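PDB 1IUG: putative aspartate aminotransferase from Thermus thermophilus, which probably transfers amino groups from aspartate to 2-oxoglutarate, using pyridoxal 5'-phosphate as its cofactor. Local coordinates for residues W259-A262 against L263-G266; D330-E333 against A334-V337; F36-A39 against R40-R44; A238-A241 against V242-V246. One frame throughout, in Å; residues are numbered along the deposited sequence.

In the fold
The four contacts are short helical stretches of about two turns in a class-V, pyridoxal-phosphate-dependent aminotransferase, and they fall into two pairs. Contacts 1 and 2, with centres 11 Å apart, join helices 250-270 and 331-348: W259 meets R331 and L335, and Q260 packs on A334. Contacts 3 and 4, centres 10 Å apart, join helices 30-47 and 233-246, where L42 packs on L243 and E244. The pairs lie well apart, contacts 1 and 3 having centres 32 Å from each other. Contact 1 comes nearest the predicted substrate-binding residue R322, about 7 Å from the side chain of Y265; V337 of contact 2 is about 12 Å from it.

Contact 1 of 4, residues W259-A262 against L263-G266; sequences WQNA and LLYG
The Y265 ring has the side-chain amide of N261 at its edge, near the ring plane, with ND2 3.6 Å from CE1 and the two planes 86° apart. F280 meets the same ring edge-to-face, and F287 also touches it. N261 and Y265 are an i to i+4 pair on the alpha-helix 250-270, and W259 with L263 forms a second one: CD2 of L263 comes obliquely to the indole, 3.9 Å from CH2. Both W259 and L263 turn CG anti to the backbone N (chi1 176° and -178°), which lays the two side chains alongside each other, and R331 adds a cation-pi contact to the indole. Between the pairs runs the helical backbone, with Y265 N bonded to N261 O at 3.2 Å. The buried polar ends are satisfied by neighbouring segments: ND2 of N261 bonds V284 O, NE2 of Q260 bonds Y329 O, and OH of Y265 takes the N-H of A286. N261 and Y265 thus tie the helix to V284 and A286, at the start of strand 285-288, and Q260 ties it to the residues leading into helix 331-348. At the far end, G266 N reaches A262 O at 2.9 Å.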
loop_
_atom_site.group_PDB
_atom_site.type_symbol
_atom_site.label_atom_id
_atom_site.label_comp_id
_atom_site.label_asym_id
_atom_site.label_seq_id
_atom_site.Cartn_x
_atom_site.Cartn_y
_atom_site.Cartn_z
ATOM N N TRP A 259 -25.647 1.628 -18.434
ATOM C CA TRP A 259 -26.414 2.674 -19.104
ATOM C C TRP A 259 -25.590 3.956 -19.258
ATOM O O TRP A 259 -25.610 4.591 -20.312
ATOM C CB TRP A 259 -27.708 2.955 -18.332
ATOM C CG TRP A 259 -28.506 4.087 -18.903
ATOM C CD1 TRP A 259 -29.428 4.016 -19.905
ATOM C CD2 TRP A 259 -28.422 5.472 -18.531
ATOM N NE1 TRP A 259 -29.919 5.269 -20.187
ATOM C CE2 TRP A 259 -29.318 6.182 -19.360
ATOM C CE3 TRP A 259 -27.670 6.181 -17.583
ATOM C CZ2 TRP A 259 -29.485 7.569 -19.271
ATOM C CZ3 TRP A 259 -27.834 7.559 -17.494
ATOM C CH2 TRP A 259 -28.736 8.238 -18.335
ATOM N N GLN A 260 -24.855 4.319 -18.207
ATOM C CA GLN A 260 -24.016 5.518 -18.207
ATOM C C GLN A 260 -22.904 5.473 -19.252
ATOM O O GLN A 260 -22.614 6.479 -19.899
ATOM C CB GLN A 260 -23.400 5.748 -16.819
ATOM C CG GLN A 260 -24.389 6.246 -15.768
ATOM C CD GLN A 260 -23.778 6.350 -14.377
ATOM O OE1 GLN A 260 -22.990 5.498 -13.971
ATOM N NE2 GLN A 260 -24.155 7.388 -13.636
ATOM N N ASN A 261 -22.278 4.308 -19.406
ATOM C CA ASN A 261 -21.197 4.147 -20.366
ATOM C C ASN A 261 -21.736 4.143 -21.793
ATOM O O ASN A 261 -21.124 4.721 -22.695
ATOM C CB ASN A 261 -20.421 2.858 -20.094
ATOM C CG ASN A 261 -19.029 2.886 -20.689
ATOM O OD1 ASN A 261 -18.240 3.785 -20.398
ATOM N ND2 ASN A 261 -18.719 1.904 -21.526
ATOM N N ALA A 262 -22.888 3.497 -21.984
ATOM C CA ALA A 262 -23.530 3.427 -23.293
ATOM C C ALA A 262 -23.955 4.834 -23.711
ATOM O O ALA A 262 -24.006 5.156 -24.899
ATOM C CB ALA A 262 -24.735 2.505 -23.237
ATOM N N LEU A 263 -24.252 5.664 -22.714
ATOM C CA LEU A 263 -24.651 7.048 -22.940
ATOM C C LEU A 263 -23.485 7.813 -23.571
ATOM O O LEU A 263 -23.685 8.618 -24.482
ATOM C CB LEU A 263 -25.054 7.700 -21.614
ATOM C CG LEU A 263 -25.539 9.150 -21.653
ATOM C CD1 LEU A 263 -26.856 9.239 -22.418
ATOM C CD2 LEU A 263 -25.707 9.671 -20.236
ATOM N N LEU A 264 -22.270 7.539 -23.095
ATOM C CA LEU A 264 -21.066 8.192 -23.613
ATOM C C LEU A 264 -20.754 7.756 -25.043
ATOM O O LEU A 264 -20.380 8.580 -25.878
ATOM C CB LEU A 264 -19.868 7.913 -22.707
ATOM C CG LEU A 264 -19.956 8.441 -21.273
ATOM C CD1 LEU A 264 -18.711 8.033 -20.501
ATOM C CD2 LEU A 264 -20.124 9.949 -21.278
ATOM N N TYR A 265 -20.891 6.461 -25.317
ATOM C CA TYR A 265 -20.646 5.940 -26.659
ATOM C C TYR A 265 -21.694 6.462 -27.631
ATOM O O TYR A 265 -21.392 6.713 -28.796
ATOM C CB TYR A 265 -20.639 4.410 -26.668
ATOM C CG TYR A 265 -19.284 3.804 -26.362
ATOM C CD1 TYR A 265 -19.101 2.982 -25.251
ATOM C CD2 TYR A 265 -18.186 4.043 -27.195
ATOM C CE1 TYR A 265 -17.868 2.410 -24.977
ATOM C CE2 TYR A 265 -16.942 3.476 -26.929
ATOM C CZ TYR A 265 -16.792 2.661 -25.817
ATOM O OH TYR A 265 -15.566 2.100 -25.537
ATOM N N GLY A 266 -22.918 6.649 -27.138
ATOM C CA GLY A 266 -23.989 7.159 -27.979
ATOM C C GLY A 266 -23.675 8.560 -28.480
ATOM O O GLY A 266 -23.814 8.848 -29.665
#

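Contact 2 of 4, residues D330-E333 against A334-V337; sequences DRYE and ALGV
Four successive i to i+4 backbone bonds, from A334 N to D330 O (3.2 Å) through to V337 N to E333 O (3.0 Å), make this the opening two turns of helix 331-348. D330 is its N-cap, and with E333 it forms a capping box. In one half of the box E333 N gives its hydrogen to OD2 of D330 at 2.9 Å, meeting that oxygen nearly head-on to the carboxylate C-O bond. In the other half the backbone N of D330 donates to OE2 of E333, also at 2.9 Å, through the anti lone pair, the one away from OE1. E333 can fold back this way because its CG stands beside the backbone N (chi1 -73°) and the chain runs extended from there. Its other oxygen, OE1, has R11 as a salt-bridge partner, and the carboxylate therefore closes the cap and also ties it to the N-terminal part of the chain.

On another side of the helix Y332 and L335 run alongside each other: CD1 of L335 approaches the ring obliquely, 3.8 Å from CD2. One ring face of Y332 carries CB of R331, 3.9 Å above the plane and displaced from the ring centre. A334 turns its small methyl against W259, Q260 and L263 of helix 250-270. V337, packed on L5 and L325, sets its CG2 only 3.2 Å from E333 O.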
loop_
_atom_site.group_PDB
_atom_site.type_symbol
_atom_site.label_atom_id
_atom_site.label_comp_id
_atom_site.label_asym_id
_atom_site.label_seq_id
_atom_site.Cartn_x
_atom_site.Cartn_y
_atom_site.Cartn_z
ATOM N N ASP A 330 -24.744 9.847 -10.510
ATOM C CA ASP A 330 -26.082 9.310 -10.687
ATOM C C ASP A 330 -26.560 9.495 -12.122
ATOM O O ASP A 330 -25.801 9.926 -12.993
ATOM C CB ASP A 330 -27.078 9.889 -9.659
ATOM C CG ASP A 330 -27.444 11.356 -9.908
ATOM O OD1 ASP A 330 -28.287 11.867 -9.143
ATOM O OD2 ASP A 330 -26.925 12.000 -10.845
ATOM N N ARG A 331 -27.814 9.126 -12.348
ATOM C CA ARG A 331 -28.498 9.208 -13.636
ATOM C C ARG A 331 -28.369 10.610 -14.268
ATOM O O ARG A 331 -27.962 10.755 -15.421
ATOM C CB ARG A 331 -29.980 8.882 -13.370
ATOM C CG ARG A 331 -30.801 8.207 -14.462
ATOM C CD ARG A 331 -30.902 9.017 -15.731
ATOM N NE ARG A 331 -32.077 8.660 -16.534
ATOM C CZ ARG A 331 -32.329 7.452 -17.034
ATOM N NH1 ARG A 331 -31.499 6.433 -16.819
ATOM N NH2 ARG A 331 -33.393 7.274 -17.806
ATOM N N TYR A 332 -28.635 11.638 -13.471
ATOM C CA TYR A 332 -28.617 13.013 -13.956
ATOM C C TYR A 332 -27.271 13.704 -14.103
ATOM O O TYR A 332 -27.123 14.609 -14.927
ATOM C CB TYR A 332 -29.627 13.826 -13.152
ATOM C CG TYR A 332 -30.950 13.098 -13.157
ATOM C CD1 TYR A 332 -31.369 12.364 -12.043
ATOM C CD2 TYR A 332 -31.717 13.024 -14.322
ATOM C CE1 TYR A 332 -32.508 11.570 -12.094
ATOM C CE2 TYR A 332 -32.857 12.233 -14.384
ATOM C CZ TYR A 332 -33.245 11.507 -13.269
ATOM O OH TYR A 332 -34.359 10.707 -13.329
ATOM N N GLU A 333 -26.283 13.268 -13.331
ATOM C CA GLU A 333 -24.952 13.842 -13.450
ATOM C C GLU A 333 -24.360 13.315 -14.754
ATOM O O GLU A 333 -23.636 14.026 -15.452
ATOM C CB GLU A 333 -24.091 13.461 -12.244
ATOM C CG GLU A 333 -24.494 14.210 -10.987
ATOM C CD GLU A 333 -23.835 13.679 -9.732
ATOM O OE1 GLU A 333 -23.390 14.503 -8.915
ATOM O OE2 GLU A 333 -23.777 12.446 -9.547
ATOM N N ALA A 334 -24.722 12.082 -15.099
ATOM C CA ALA A 334 -24.263 11.451 -16.332
ATOM C C ALA A 334 -24.846 12.207 -17.526
ATOM O O ALA A 334 -24.133 12.489 -18.491
ATOM C CB ALA A 334 -24.685 9.989 -16.370
ATOM N N LEU A 335 -26.135 12.544 -17.453
ATOM C CA LEU A 335 -26.791 13.297 -18.525
ATOM C C LEU A 335 -26.090 14.645 -18.697
ATOM O O LEU A 335 -25.972 15.163 -19.808
ATOM C CB LEU A 335 -28.278 13.517 -18.218
ATOM C CG LEU A 335 -29.257 12.348 -18.371
ATOM C CD1 LEU A 335 -30.675 12.804 -18.018
ATOM C CD2 LEU A 335 -29.226 11.822 -19.796
ATOM N N GLY A 336 -25.609 15.198 -17.587
ATOM C CA GLY A 336 -24.898 16.463 -17.632
ATOM C C GLY A 336 -23.570 16.311 -18.352
ATOM O O GLY A 336 -23.173 17.193 -19.116
ATOM N N VAL A 337 -22.887 15.192 -18.104
ATOM C CA VAL A 337 -21.600 14.898 -18.736
ATOM C C VAL A 337 -21.818 14.726 -20.239
ATOM O O VAL A 337 -20.990 15.153 -21.049
ATOM C CB VAL A 337 -20.955 13.596 -18.164
ATOM C CG1 VAL A 337 -19.654 13.291 -18.880
ATOM C CG2 VAL A 337 -20.692 13.743 -16.680
#

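Contact 3 of 4, residues F36-A39 against R40-R44; sequences FLKA and RGLLR
R40 lays its aliphatic chain against F36 one turn back in the alpha-helix 30-47, CD coming obliquely to the ring at 3.9 Å from CE2. The planes of ring and guanidinium are 31° apart. Bends at chi2 and chi3 (-62° and -56°) fold the chain so that the guanidinium projects off the helix toward strand 52-57, which satisfies NE and NH2: NE donates to V53 O, and NH2 forms a salt bridge with E52. The edge of the guanidinium meets CD2 of L37, 4.4 Å from NH1. With an alanine here, E52 would probably lose its charged mate and V53 O a donor, while the F36 ring would lack the methylenes beside it.

The four backbone carbonyls of 36-39 are all used. F36 O takes R40 N at 2.9 Å, L37 O takes G41 N, K38 O takes L42 N in the carbonyl plane, and A39 O takes L43 N at 2.9 Å, nearly along the C=O axis. The K38 chain also meets L42, its CD 3.6 Å from CD1 of the leucine, a carbon-to-carbon contact. Beyond these residues, A39 and L43 pack on I55. A buried arginine is thus paid for by a carbonyl and a carboxylate, which is likely to keep it charged and to hold this helix to strand 52-57.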
loop_
_atom_site.group_PDB
_atom_site.type_symbol
_atom_site.label_atom_id
_atom_site.label_comp_id
_atom_site.label_asym_id
_atom_site.label_seq_id
_atom_site.Cartn_x
_atom_site.Cartn_y
_atom_site.Cartn_z
ATOM N N PHE A 36 -12.698 -5.430 9.646
ATOM C CA PHE A 36 -11.853 -6.140 8.691
ATOM C C PHE A 36 -12.560 -7.412 8.228
ATOM O O PHE A 36 -12.658 -7.667 7.030
ATOM C CB PHE A 36 -10.501 -6.479 9.324
ATOM C CG PHE A 36 -9.408 -6.694 8.327
ATOM C CD1 PHE A 36 -8.726 -5.606 7.782
ATOM C CD2 PHE A 36 -9.054 -7.980 7.922
ATOM C CE1 PHE A 36 -7.706 -5.793 6.849
ATOM C CE2 PHE A 36 -8.038 -8.179 6.992
ATOM C CZ PHE A 36 -7.359 -7.081 6.453
ATOM N N LEU A 37 -13.060 -8.194 9.180
ATOM C CA LEU A 37 -13.791 -9.424 8.868
ATOM C C LEU A 37 -15.045 -9.107 8.057
ATOM O O LEU A 37 -15.431 -9.868 7.171
ATOM C CB LEU A 37 -14.188 -10.157 10.150
ATOM C CG LEU A 37 -13.128 -11.075 10.751
ATOM C CD1 LEU A 37 -13.592 -11.583 12.106
ATOM C CD2 LEU A 37 -12.855 -12.233 9.802
ATOM N N LYS A 38 -15.672 -7.979 8.374
ATOM C CA LYS A 38 -16.870 -7.524 7.679
ATOM C C LYS A 38 -16.509 -7.290 6.208
ATOM O O LYS A 38 -17.193 -7.765 5.305
ATOM C CB LYS A 38 -17.358 -6.217 8.308
ATOM C CG LYS A 38 -18.869 -6.066 8.452
ATOM C CD LYS A 38 -19.591 -6.132 7.118
ATOM C CE LYS A 38 -21.110 -5.974 7.260
ATOM N NZ LYS A 38 -21.579 -5.783 8.668
ATOM N N ALA A 39 -15.419 -6.564 5.975
ATOM C CA ALA A 39 -14.969 -6.276 4.614
ATOM C C ALA A 39 -14.635 -7.567 3.871
ATOM O O ALA A 39 -15.011 -7.724 2.714
ATOM C CB ALA A 39 -13.767 -5.341 4.640
ATOM N N ARG A 40 -13.939 -8.481 4.554
ATOM C CA ARG A 40 -13.553 -9.789 4.004
ATOM C C ARG A 40 -14.821 -10.445 3.426
ATOM O O ARG A 40 -14.861 -10.847 2.259
ATOM C CB ARG A 40 -13.052 -10.707 5.132
ATOM C CG ARG A 40 -11.698 -10.441 5.829
ATOM C CD ARG A 40 -10.450 -10.505 4.961
ATOM N NE ARG A 40 -10.282 -11.773 4.238
ATOM C CZ ARG A 40 -10.521 -13.004 4.701
ATOM N NH1 ARG A 40 -10.948 -13.228 5.939
ATOM N NH2 ARG A 40 -10.400 -14.027 3.873
ATOM N N GLY A 41 -15.847 -10.538 4.275
ATOM C CA GLY A 41 -17.115 -11.146 3.911
ATOM C C GLY A 41 -17.862 -10.483 2.775
ATOM O O GLY A 41 -18.460 -11.169 1.944
ATOM N N LEU A 42 -17.847 -9.155 2.740
ATOM C CA LEU A 42 -18.526 -8.419 1.680
ATOM C C LEU A 42 -17.823 -8.585 0.323
ATOM O O LEU A 42 -18.477 -8.729 -0.708
ATOM C CB LEU A 42 -18.649 -6.942 2.057
ATOM C CG LEU A 42 -19.572 -6.659 3.249
ATOM C CD1 LEU A 42 -19.469 -5.202 3.654
ATOM C CD2 LEU A 42 -21.017 -7.026 2.901
ATOM N N LEU A 43 -16.495 -8.576 0.331
ATOM C CA LEU A 43 -15.717 -8.744 -0.897
ATOM C C LEU A 43 -15.927 -10.159 -1.422
ATOM O O LEU A 43 -15.853 -10.419 -2.623
ATOM C CB LEU A 43 -14.235 -8.485 -0.616
ATOM C CG LEU A 43 -13.864 -7.006 -0.469
ATOM C CD1 LEU A 43 -12.557 -6.842 0.287
ATOM C CD2 LEU A 43 -13.787 -6.369 -1.848
ATOM N N ARG A 44 -16.198 -11.058 -0.483
ATOM C CA ARG A 44 -16.467 -12.469 -0.724
ATOM C C ARG A 44 -17.721 -12.563 -1.595
ATOM O O ARG A 44 -17.737 -13.267 -2.605
ATOM C CB ARG A 44 -16.700 -13.111 0.640
ATOM C CG ARG A 44 -15.860 -14.307 0.973
ATOM C CD ARG A 44 -16.093 -15.462 0.051
ATOM N NE ARG A 44 -17.294 -16.195 0.459
ATOM C CZ ARG A 44 -17.575 -16.575 1.707
ATOM N NH1 ARG A 44 -16.747 -16.299 2.712
ATOM N NH2 ARG A 44 -18.694 -17.242 1.955
#

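Contact 4 of 4, residues A238-A241 against V242-V246; sequences AVAA and VLEEV
V242 is bonded to A238 across the first turn of this stretch of alpha-helix 233-246, its N reaching A238 O at 3.1 Å; three of the four residues of 238-241 are alanines. CG2 of V242, the branch beside its backbone N, lies 3.4 Å from that same carbonyl oxygen, and the side chain rests on H13.

L243 follows with the straightest of the backbone bonds between the two segments, N to V239 O at 3.0 Å and 168°. Its side chain runs alongside that of V239, and CD1 meets CG1 of the valine at 3.8 Å. With CG anti to its carbonyl carbon (chi1 -73°), the leucine is swung back toward the preceding turn, so that CG also comes 3.4 Å from V239 O.

E244 bonds through its N to A240 O at 2.9 Å. Its CB and CG each lie 3.4 Å from A240 O, and the extended chain carries the carboxylate outward, where the side chain packs against K38 and L42.

E245 N makes two weak bonds, to A241 O at 3.5 Å and to V242 O. Its side chain leaves the helix, and OE2 finds a salt-bridge partner in K15. V246 ends the helix, its N bonded to V242 O within the segment.

This stretch packs on two elements of the fold. V239 rests on L193 and F195 of strand 193-198, while L243 and E244 lean on helix 30-47 through L42, L43 and K38.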
loop_
_atom_site.group_PDB
_atom_site.type_symbol
_atom_site.label_atom_id
_atom_site.label_comp_id
_atom_site.label_asym_id
_atom_site.label_seq_id
_atom_site.Cartn_x
_atom_site.Cartn_y
_atom_site.Cartn_z
ATOM N N ALA A 238 -13.796 2.410 4.486
ATOM C CA ALA A 238 -14.434 2.993 3.309
ATOM C C ALA A 238 -14.962 1.899 2.369
ATOM O O ALA A 238 -16.065 2.008 1.834
ATOM C CB ALA A 238 -13.447 3.904 2.575
ATOM N N VAL A 239 -14.169 0.847 2.179
ATOM C CA VAL A 239 -14.562 -0.272 1.324
ATOM C C VAL A 239 -15.801 -0.968 1.896
ATOM O O VAL A 239 -16.750 -1.256 1.166
ATOM C CB VAL A 239 -13.404 -1.301 1.171
ATOM C CG1 VAL A 239 -13.910 -2.589 0.516
ATOM C CG2 VAL A 239 -12.276 -0.697 0.332
ATOM N N ALA A 240 -15.792 -1.213 3.205
ATOM C CA ALA A 240 -16.909 -1.868 3.882
ATOM C C ALA A 240 -18.201 -1.048 3.764
ATOM O O ALA A 240 -19.254 -1.585 3.415
ATOM C CB ALA A 240 -16.562 -2.110 5.345
ATOM N N ALA A 241 -18.099 0.254 4.027
ATOM C CA ALA A 241 -19.238 1.172 3.947
ATOM C C ALA A 241 -19.887 1.204 2.559
ATOM O O ALA A 241 -21.112 1.200 2.443
ATOM C CB ALA A 241 -18.808 2.578 4.353
ATOM N N VAL A 242 -19.067 1.249 1.510
ATOM C CA VAL A 242 -19.582 1.273 0.143
ATOM C C VAL A 242 -20.240 -0.055 -0.228
ATOM O O VAL A 242 -21.344 -0.071 -0.778
ATOM C CB VAL A 242 -18.468 1.614 -0.887
ATOM C CG1 VAL A 242 -18.949 1.353 -2.304
ATOM C CG2 VAL A 242 -18.068 3.075 -0.751
ATOM N N LEU A 243 -19.567 -1.162 0.073
ATOM C CA LEU A 243 -20.110 -2.480 -0.239
ATOM C C LEU A 243 -21.430 -2.740 0.478
ATOM O O LEU A 243 -22.320 -3.379 -0.079
ATOM C CB LEU A 243 -19.101 -3.585 0.084
ATOM C CG LEU A 243 -17.915 -3.692 -0.880
ATOM C CD1 LEU A 243 -16.925 -4.726 -0.374
ATOM C CD2 LEU A 243 -18.405 -4.046 -2.280
ATOM N N GLU A 244 -21.561 -2.235 1.701
ATOM C CA GLU A 244 -22.793 -2.406 2.469
ATOM C C GLU A 244 -23.989 -1.755 1.784
ATOM O O GLU A 244 -25.105 -2.259 1.871
ATOM C CB GLU A 244 -22.646 -1.836 3.882
ATOM C CG GLU A 244 -22.046 -2.808 4.881
ATOM C CD GLU A 244 -21.853 -2.192 6.253
ATOM O OE1 GLU A 244 -20.714 -2.241 6.769
ATOM O OE2 GLU A 244 -22.838 -1.667 6.818
ATOM N N GLU A 245 -23.748 -0.640 1.098
ATOM C CA GLU A 245 -24.812 0.072 0.404
ATOM C C GLU A 245 -25.086 -0.449 -1.008
ATOM O O GLU A 245 -26.241 -0.551 -1.423
ATOM C CB GLU A 245 -24.501 1.570 0.340
ATOM C CG GLU A 245 -25.661 2.393 -0.217
ATOM C CD GLU A 245 -25.313 3.850 -0.435
ATOM O OE1 GLU A 245 -25.202 4.261 -1.612
ATOM O OE2 GLU A 245 -25.165 4.587 0.566
ATOM N N VAL A 246 -24.027 -0.795 -1.735
ATOM C CA VAL A 246 -24.161 -1.268 -3.110
ATOM C C VAL A 246 -24.607 -2.717 -3.299
ATOM O O VAL A 246 -25.458 -2.992 -4.142
ATOM C CB VAL A 246 -22.854 -1.023 -3.913
ATOM C CG1 VAL A 246 -22.943 -1.663 -5.293
ATOM C CG2 VAL A 246 -22.605 0.469 -4.054
#